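Local coordinates for protein transcriptional regulator ZitR (Lactococcus lactis subsp. cremoris, PDB 6FI9) that represses the zit zinc-uptake operon when zinc is present, binding as a homodimer to two palindromic operator sites in the zit promoter, at residues G11-F16 against H21-G26; Q38-M43 against E57-S62; S81-A84 against V90-W93. The protein carries 3 engineered substitutions. All coordinates share one frame; numbering follows the deposited sequence.

Contact 1 (G11-F16 against H21-G26); sequences GAIMQF and HEILLG. With ZN (zinc ion), chain I.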
loop_
_atom_site.group_PDB
_atom_site.type_symbol
_atom_site.label_atom_id
_atom_site.label_comp_id
_atom_site.label_asym_id
_atom_site.label_seq_id
_atom_site.Cartn_x
_atom_site.Cartn_y
_atom_site.Cartn_z
ATOM N N GLY A 11 7.530 2.277 -4.530
ATOM C CA GLY A 11 6.571 2.650 -5.565
ATOM C C GLY A 11 5.911 1.450 -6.223
ATOM O O GLY A 11 4.726 1.507 -6.575
ATOM N N ALA A 12 6.677 0.349 -6.386
ATOM C CA ALA A 12 6.189 -0.895 -6.967
ATOM C C ALA A 12 5.184 -1.565 -6.038
ATOM O O ALA A 12 4.223 -2.158 -6.529
ATOM C CB ALA A 12 7.342 -1.830 -7.237
ATOM N N ILE A 13 5.393 -1.457 -4.703
ATOM C CA ILE A 13 4.498 -2.005 -3.675
ATOM C C ILE A 13 3.189 -1.205 -3.691
ATOM O O ILE A 13 2.109 -1.801 -3.603
ATOM C CB ILE A 13 5.168 -2.014 -2.276
ATOM C CG1 ILE A 13 6.478 -2.794 -2.287
ATOM C CG2 ILE A 13 4.239 -2.582 -1.212
ATOM C CD1 ILE A 13 7.455 -2.314 -1.261
ATOM N N MET A 14 3.296 0.139 -3.836
ATOM C CA MET A 14 2.160 1.060 -3.907
ATOM C C MET A 14 1.185 0.651 -5.006
ATOM O O MET A 14 -0.013 0.521 -4.738
ATOM C CB MET A 14 2.622 2.519 -4.114
ATOM C CG MET A 14 3.254 3.160 -2.910
ATOM S SD MET A 14 2.143 3.325 -1.502
ATOM C CE MET A 14 2.453 1.740 -0.684
ATOM N N GLN A 15 1.706 0.422 -6.225
ATOM C CA GLN A 15 0.916 0.011 -7.378
ATOM C C GLN A 15 0.286 -1.359 -7.127
ATOM O O GLN A 15 -0.911 -1.525 -7.372
ATOM C CB GLN A 15 1.781 -0.013 -8.652
ATOM C CG GLN A 15 2.005 1.357 -9.279
ATOM C CD GLN A 15 2.709 1.268 -10.616
ATOM O OE1 GLN A 15 2.193 0.719 -11.603
ATOM N NE2 GLN A 15 3.908 1.823 -10.677
ATOM N N PHE A 16 1.082 -2.316 -6.593
ATOM C CA PHE A 16 0.668 -3.689 -6.284
ATOM C C PHE A 16 -0.462 -3.736 -5.258
ATOM O O PHE A 16 -1.283 -4.659 -5.287
ATOM C CB PHE A 16 1.869 -4.517 -5.806
ATOM C CG PHE A 16 1.598 -5.981 -5.524
ATOM C CD1 PHE A 16 1.307 -6.416 -4.237
ATOM C CD2 PHE A 16 1.682 -6.926 -6.535
ATOM C CE1 PHE A 16 1.073 -7.768 -3.971
ATOM C CE2 PHE A 16 1.454 -8.280 -6.267
ATOM C CZ PHE A 16 1.151 -8.692 -4.986
ATOM N N HIS A 21 -5.481 -5.203 0.730
ATOM C CA HIS A 21 -5.231 -4.879 2.137
ATOM C C HIS A 21 -3.947 -5.551 2.632
ATOM O O HIS A 21 -3.214 -4.976 3.448
ATOM C CB HIS A 21 -6.426 -5.282 3.014
ATOM C CG HIS A 21 -7.572 -4.318 2.949
ATOM N ND1 HIS A 21 -8.601 -4.485 2.039
ATOM C CD2 HIS A 21 -7.817 -3.210 3.690
ATOM C CE1 HIS A 21 -9.432 -3.475 2.247
ATOM N NE2 HIS A 21 -9.001 -2.678 3.229
ATOM N N GLU A 22 -3.680 -6.771 2.119
ATOM C CA GLU A 22 -2.514 -7.603 2.436
ATOM C C GLU A 22 -1.784 -8.068 1.180
ATOM O O GLU A 22 -2.395 -8.195 0.116
ATOM C CB GLU A 22 -2.917 -8.814 3.299
ATOM C CG GLU A 22 -3.948 -9.745 2.678
ATOM C CD GLU A 22 -4.452 -10.825 3.611
ATOM O OE1 GLU A 22 -3.614 -11.569 4.167
ATOM O OE2 GLU A 22 -5.685 -10.928 3.791
ATOM N N ILE A 23 -0.480 -8.325 1.311
ATOM C CA ILE A 23 0.342 -8.800 0.204
ATOM C C ILE A 23 0.422 -10.328 0.230
ATOM O O ILE A 23 0.905 -10.919 1.204
ATOM C CB ILE A 23 1.733 -8.104 0.143
ATOM C CG1 ILE A 23 1.592 -6.640 -0.304
ATOM C CG2 ILE A 23 2.699 -8.857 -0.781
ATOM C CD1 ILE A 23 2.761 -5.795 0.025
ATOM N N LEU A 24 -0.067 -10.957 -0.849
ATOM C CA LEU A 24 -0.042 -12.404 -1.037
ATOM C C LEU A 24 0.489 -12.681 -2.424
ATOM O O LEU A 24 -0.143 -12.295 -3.407
ATOM C CB LEU A 24 -1.439 -13.022 -0.847
ATOM C CG LEU A 24 -1.907 -13.223 0.590
ATOM C CD1 LEU A 24 -3.407 -13.068 0.690
ATOM C CD2 LEU A 24 -1.480 -14.571 1.128
ATOM N N LEU A 25 1.681 -13.292 -2.504
ATOM C CA LEU A 25 2.315 -13.616 -3.777
ATOM C C LEU A 25 1.827 -14.958 -4.285
ATOM O O LEU A 25 1.806 -15.944 -3.532
ATOM C CB LEU A 25 3.845 -13.575 -3.694
ATOM C CG LEU A 25 4.483 -12.203 -3.469
ATOM C CD1 LEU A 25 5.961 -12.336 -3.209
ATOM C CD2 LEU A 25 4.240 -11.267 -4.646
ATOM N N GLY A 26 1.424 -14.956 -5.559
ATOM C CA GLY A 26 0.859 -16.097 -6.268
ATOM C C GLY A 26 -0.611 -15.873 -6.560
ATOM O O GLY A 26 -1.108 -14.748 -6.412
HETATM ZN ZN ZN I . -4.319 -13.373 4.669
#
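Next to one of the zinc sites, a small apolar cluster joins Ile13 and Phe16 of helix 2-16 to Ile23 and Leu25 of the following loop. Phe16 makes the broadest contact. With CG anti to the backbone N (chi1 -177°), its ring is carried off the helix toward the loop, and CE1 comes 3.7 Å from Ile23 CG2. At the far end of the ring, CZ lies 4.0 Å from Leu25 CD2, while Leu24 O sits near the ring plane, 4.1 Å from the same CZ. One turn back, Ile13 CG2 meets Ile23 CD1 at 3.7 Å, the two side chains crossing at about a right angle. No hydrogen bond joins the segments. Glu22 points the other way and gives OE1 to the zinc ion at 2.0 Å. OE2 is 2.9 Å from the metal, so one oxygen carries the bond; His40, His106 and His110 complete the site. The loop lies between helix 2-16 and helix 100-122, which Ile23, Leu24 and Leu25 touch; Phe16 makes an edge-to-face contact with Phe143 of the second subunit, and Ile23 packs on Met14 of that subunit.

Contact 2 (Q38-M43 against E57-S62); sequences QEHILM and EQLKIS. With ZN (zinc ion), chain J.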
loop_
_atom_site.group_PDB
_atom_site.type_symbol
_atom_site.label_atom_id
_atom_site.label_comp_id
_atom_site.label_asym_id
_atom_site.label_seq_id
_atom_site.Cartn_x
_atom_site.Cartn_y
_atom_site.Cartn_z
ATOM N N GLN A 38 -11.908 -11.113 3.704
ATOM C CA GLN A 38 -12.961 -12.119 3.894
ATOM C C GLN A 38 -12.405 -13.532 4.111
ATOM O O GLN A 38 -12.857 -14.230 5.024
ATOM C CB GLN A 38 -13.958 -12.101 2.725
ATOM C CG GLN A 38 -15.041 -11.045 2.869
ATOM C CD GLN A 38 -15.958 -11.035 1.674
ATOM O OE1 GLN A 38 -15.583 -10.625 0.569
ATOM N NE2 GLN A 38 -17.187 -11.487 1.870
ATOM N N GLU A 39 -11.417 -13.942 3.287
ATOM C CA GLU A 39 -10.783 -15.255 3.395
ATOM C C GLU A 39 -9.920 -15.337 4.645
ATOM O O GLU A 39 -9.891 -16.379 5.301
ATOM C CB GLU A 39 -9.977 -15.581 2.133
ATOM C CG GLU A 39 -10.827 -16.227 1.052
ATOM C CD GLU A 39 -10.096 -16.699 -0.190
ATOM O OE1 GLU A 39 -9.030 -17.342 -0.052
ATOM O OE2 GLU A 39 -10.608 -16.448 -1.306
ATOM N N HIS A 40 -9.259 -14.222 4.997
ATOM C CA HIS A 40 -8.411 -14.141 6.182
ATOM C C HIS A 40 -9.223 -14.238 7.477
ATOM O O HIS A 40 -8.737 -14.822 8.447
ATOM C CB HIS A 40 -7.522 -12.885 6.155
ATOM C CG HIS A 40 -6.497 -12.864 7.244
ATOM N ND1 HIS A 40 -5.416 -13.725 7.232
ATOM C CD2 HIS A 40 -6.448 -12.113 8.367
ATOM C CE1 HIS A 40 -4.742 -13.467 8.340
ATOM N NE2 HIS A 40 -5.326 -12.504 9.055
ATOM N N ILE A 41 -10.462 -13.697 7.484
ATOM C CA ILE A 41 -11.359 -13.770 8.642
ATOM C C ILE A 41 -11.646 -15.253 8.949
ATOM O O ILE A 41 -11.597 -15.656 10.110
ATOM C CB ILE A 41 -12.642 -12.906 8.439
ATOM C CG1 ILE A 41 -12.300 -11.405 8.435
ATOM C CG2 ILE A 41 -13.701 -13.192 9.512
ATOM C CD1 ILE A 41 -13.239 -10.503 7.615
ATOM N N LEU A 42 -11.863 -16.067 7.894
ATOM C CA LEU A 42 -12.112 -17.511 8.004
ATOM C C LEU A 42 -10.893 -18.254 8.559
ATOM O O LEU A 42 -11.052 -19.216 9.309
ATOM C CB LEU A 42 -12.507 -18.107 6.640
ATOM C CG LEU A 42 -13.751 -17.544 5.952
ATOM C CD1 LEU A 42 -13.754 -17.897 4.479
ATOM C CD2 LEU A 42 -15.025 -18.038 6.617
ATOM N N MET A 43 -9.683 -17.795 8.190
ATOM C CA MET A 43 -8.403 -18.363 8.608
ATOM C C MET A 43 -8.183 -18.241 10.128
ATOM O O MET A 43 -7.849 -19.243 10.764
ATOM C CB MET A 43 -7.259 -17.715 7.808
ATOM C CG MET A 43 -5.905 -18.326 8.049
ATOM S SD MET A 43 -4.609 -17.322 7.300
ATOM C CE MET A 43 -3.240 -17.815 8.310
ATOM N N GLU A 57 -9.226 -6.340 15.785
ATOM C CA GLU A 57 -7.917 -6.251 16.437
ATOM C C GLU A 57 -6.854 -7.023 15.641
ATOM O O GLU A 57 -5.757 -6.500 15.434
ATOM C CB GLU A 57 -8.018 -6.766 17.892
ATOM C CG GLU A 57 -6.755 -6.632 18.731
ATOM C CD GLU A 57 -6.057 -7.939 19.062
ATOM O OE1 GLU A 57 -4.842 -8.045 18.784
ATOM O OE2 GLU A 57 -6.720 -8.855 19.603
ATOM N N GLN A 58 -7.184 -8.258 15.202
ATOM C CA GLN A 58 -6.294 -9.136 14.440
ATOM C C GLN A 58 -6.028 -8.589 13.039
ATOM O O GLN A 58 -4.869 -8.434 12.659
ATOM C CB GLN A 58 -6.859 -10.571 14.362
ATOM C CG GLN A 58 -6.849 -11.343 15.680
ATOM C CD GLN A 58 -5.502 -11.930 16.002
ATOM O OE1 GLN A 58 -5.066 -12.918 15.399
ATOM N NE2 GLN A 58 -4.816 -11.338 16.971
ATOM N N LEU A 59 -7.096 -8.279 12.284
ATOM C CA LEU A 59 -7.022 -7.764 10.915
ATOM C C LEU A 59 -6.533 -6.317 10.817
ATOM O O LEU A 59 -6.148 -5.887 9.726
ATOM C CB LEU A 59 -8.383 -7.906 10.219
ATOM C CG LEU A 59 -8.613 -9.191 9.447
ATOM C CD1 LEU A 59 -9.211 -10.270 10.334
ATOM C CD2 LEU A 59 -9.518 -8.939 8.267
ATOM N N LYS A 60 -6.564 -5.568 11.943
ATOM C CA LYS A 60 -6.169 -4.152 12.055
ATOM C C LYS A 60 -7.067 -3.240 11.182
ATOM O O LYS A 60 -6.638 -2.178 10.719
ATOM C CB LYS A 60 -4.653 -3.937 11.794
ATOM C CG LYS A 60 -3.714 -4.695 12.741
ATOM C CD LYS A 60 -3.440 -3.938 14.034
ATOM C CE LYS A 60 -2.590 -4.753 14.978
ATOM N NZ LYS A 60 -2.354 -4.045 16.263
ATOM N N ILE A 61 -8.329 -3.669 10.987
ATOM C CA ILE A 61 -9.357 -2.966 10.216
ATOM C C ILE A 61 -10.487 -2.466 11.152
ATOM O O ILE A 61 -10.665 -3.014 12.246
ATOM C CB ILE A 61 -9.848 -3.837 9.006
ATOM C CG1 ILE A 61 -10.508 -2.989 7.890
ATOM C CG2 ILE A 61 -10.746 -5.004 9.427
ATOM C CD1 ILE A 61 -9.538 -2.384 6.867
ATOM N N SER A 62 -11.211 -1.408 10.728
ATOM C CA SER A 62 -12.300 -0.772 11.476
ATOM C C SER A 62 -13.484 -1.721 11.740
ATOM O O SER A 62 -13.873 -2.450 10.821
ATOM C CB SER A 62 -12.784 0.482 10.750
ATOM O OG SER A 62 -13.335 0.176 9.480
HETATM ZN ZN ZN J . -6.925 -18.161 -0.661
#
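Leu59 meets helix 36-47 at His40 and Ile41, and apolar packing supplies nearly all of the contact. The CA atoms of Leu59 and Ile41 are the nearest pair across the segments, 7.7 Å apart, and no hydrogen bond crosses between them. Both methyls of Leu59 approach Ile41 CG1 from one side, CD2 at 3.7 Å and CD1 at 3.8 Å, the two side chains running nearly perpendicular.

The second interaction is between leucine and a ring edge. His40 CD2 is 3.8 Å from Leu59 CG, which lies in the ring plane. A trans first torsion (chi1 -172°) swings the His40 ring out toward Leu59, while ND1, on the other side of CG from CD2, is turned to the zinc ion also bound by Glu22. The His40 side chain comes within about 3 Å of that metal at its nearest atom, a long approach for a ligand, though His40 belongs to the site with Glu22, His106 and His110.

Metal binding occupies the adjacent residue as well. Glu39 points away from Leu59 and bonds the second zinc ion through OE1 at 2.3 Å, where Cys28 and Glu105 are the other ligands; Ser30 OG also hydrogen-bonds to that oxygen. Consecutive residues of one helix thus serve two separate zinc sites.

The remaining geometry concerns the turn. Lys60 adopts positive phi (63°) beyond helix 52-59, and Ser62 stands at the N-cap position of helix 63-75, which itself packs on Ile41 through Leu73. Helix 36-47 packed against two helices joined by a short turn is characteristic of the MarR-type winged helix-turn-helix domain, whose predicted DNA-binding motif spans 52-75.

Contact 3 (S81-A84 against V90-W93); sequences SSRA and VVLW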
loop_
_atom_site.group_PDB
_atom_site.type_symbol
_atom_site.label_atom_id
_atom_site.label_comp_id
_atom_site.label_asym_id
_atom_site.label_seq_id
_atom_site.Cartn_x
_atom_site.Cartn_y
_atom_site.Cartn_z
ATOM N N SER A 81 -23.255 -17.624 14.101
ATOM C CA SER A 81 -23.333 -16.817 15.326
ATOM C C SER A 81 -23.456 -17.682 16.586
ATOM O O SER A 81 -24.111 -18.728 16.563
ATOM C CB SER A 81 -24.517 -15.853 15.264
ATOM O OG SER A 81 -24.454 -14.979 14.150
ATOM N N SER A 82 -22.845 -17.218 17.692
ATOM C CA SER A 82 -22.870 -17.865 19.009
ATOM C C SER A 82 -22.866 -16.813 20.116
ATOM O O SER A 82 -22.233 -15.765 19.963
ATOM C CB SER A 82 -21.682 -18.803 19.179
ATOM O OG SER A 82 -21.767 -19.902 18.288
ATOM N N ARG A 83 -23.579 -17.079 21.221
ATOM C CA ARG A 83 -23.655 -16.148 22.348
ATOM C C ARG A 83 -23.388 -16.834 23.679
ATOM O O ARG A 83 -23.896 -17.931 23.915
ATOM C CB ARG A 83 -24.988 -15.383 22.348
ATOM C CG ARG A 83 -24.986 -14.199 21.387
ATOM C CD ARG A 83 -26.363 -13.898 20.836
ATOM N NE ARG A 83 -26.292 -13.108 19.603
ATOM C CZ ARG A 83 -26.248 -13.621 18.375
ATOM N NH1 ARG A 83 -26.267 -14.937 18.195
ATOM N NH2 ARG A 83 -26.183 -12.823 17.318
ATOM N N ALA A 84 -22.568 -16.195 24.535
ATOM C CA ALA A 84 -22.164 -16.706 25.848
ATOM C C ALA A 84 -23.298 -16.719 26.879
ATOM O O ALA A 84 -24.299 -16.020 26.703
ATOM C CB ALA A 84 -20.985 -15.904 26.376
ATOM N N VAL A 90 -21.984 -9.437 23.601
ATOM C CA VAL A 90 -20.989 -10.372 23.078
ATOM C C VAL A 90 -21.572 -11.267 21.971
ATOM O O VAL A 90 -22.582 -11.949 22.173
ATOM C CB VAL A 90 -20.276 -11.184 24.206
ATOM C CG1 VAL A 90 -21.261 -11.966 25.076
ATOM C CG2 VAL A 90 -19.197 -12.107 23.644
ATOM N N VAL A 91 -20.917 -11.235 20.797
ATOM C CA VAL A 91 -21.278 -12.034 19.630
ATOM C C VAL A 91 -20.073 -12.838 19.158
ATOM O O VAL A 91 -19.197 -12.318 18.461
ATOM C CB VAL A 91 -21.990 -11.257 18.484
ATOM C CG1 VAL A 91 -23.477 -11.088 18.786
ATOM C CG2 VAL A 91 -21.326 -9.905 18.187
ATOM N N LEU A 92 -20.009 -14.100 19.603
ATOM C CA LEU A 92 -18.942 -15.031 19.262
ATOM C C LEU A 92 -19.194 -15.639 17.886
ATOM O O LEU A 92 -20.338 -15.929 17.535
ATOM C CB LEU A 92 -18.840 -16.140 20.318
ATOM C CG LEU A 92 -17.469 -16.374 20.943
ATOM C CD1 LEU A 92 -17.581 -17.304 22.112
ATOM C CD2 LEU A 92 -16.496 -16.980 19.948
ATOM N N TRP A 93 -18.121 -15.833 17.109
ATOM C CA TRP A 93 -18.204 -16.394 15.767
ATOM C C TRP A 93 -17.508 -17.737 15.644
ATOM O O TRP A 93 -16.375 -17.904 16.102
ATOM C CB TRP A 93 -17.698 -15.395 14.728
ATOM C CG TRP A 93 -18.575 -14.185 14.620
ATOM C CD1 TRP A 93 -18.411 -12.991 15.258
ATOM C CD2 TRP A 93 -19.804 -14.086 13.893
ATOM N NE1 TRP A 93 -19.446 -12.141 14.947
ATOM C CE2 TRP A 93 -20.314 -12.787 14.107
ATOM C CE3 TRP A 93 -20.522 -14.969 13.066
ATOM C CZ2 TRP A 93 -21.500 -12.341 13.509
ATOM C CZ3 TRP A 93 -21.692 -14.526 12.471
ATOM C CH2 TRP A 93 -22.170 -13.227 12.692
#
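Ser82 and Leu92 pair in a two-stranded antiparallel hairpin at the surface, between strands 79-82 and 92-95; the centre of the contact lies about 23 Å from that of the chain. Both backbone bonds of this hydrogen-bonded pair are present: Ser82 N to Leu92 O is 2.8 Å, and Leu92 N to Ser82 O is also 2.8 Å. The N-H...O angle is 133° in both, so the bonds are bent. Ser82 CB and Leu92 CB lie 4.1 Å apart on one face of the sheet.

The next pair, Ser81 with Trp93, is non-hydrogen-bonded and puts its side chains on the other face. Trp93 curls its indole back along Ser81, whose OG meets the six-membered ring obliquely at CH2 and CZ3. The same tryptophan reaches the helical core, touching Ile55 of helix 52-59 and Leu70 and Gln74 of helix 63-75, and its backbone is hydrogen-bonded to Ser50.

A hairpin following the helix-turn-helix is the wing of the MarR winged-helix fold, and in relatives this element commonly approaches DNA. Towards the tip the bridges end and side-chain contacts take over. The Arg83 side chain runs alongside Val91, stretched out as far as NE, and brings NH2 3.5 Å from Val91 CG1. Nearer its base, Arg83 CG passes 3.4 Å from Val90 O. Nearest the tip, Ala84 CB faces Val90 CG1 at 4.2 Å. Arg83, Ala84 and Val90 also touch a crystal neighbour, so lattice contacts may influence their placement. Val90 also packs on Thr51, and Val91 on Asn52 of helix 52-59.

Contact 1 is the buried one, contact 2 partly buried and contact 3 at the surface. The first two are chemically alike: aliphatic groups meet each other and a ring, with no hydrogen bond across, and contact 1 carries one zinc ligand and contact 2 two. They also touch, through Glu22 OE2 and His40 CB (3.6 Å), residues of one metal site, although their centres are about 17 Å apart. Contact 3 depends instead on paired backbone bonds and lies away from the metal sites. Its nearest atoms are about 7 Å from contact 2 and about 17 Å from contact 1. Helix 52-59, present in contact 2, also touches Trp93 of contact 3. Contact 1 also meets the second subunit through several side chains, whereas no other chain touches contact 3.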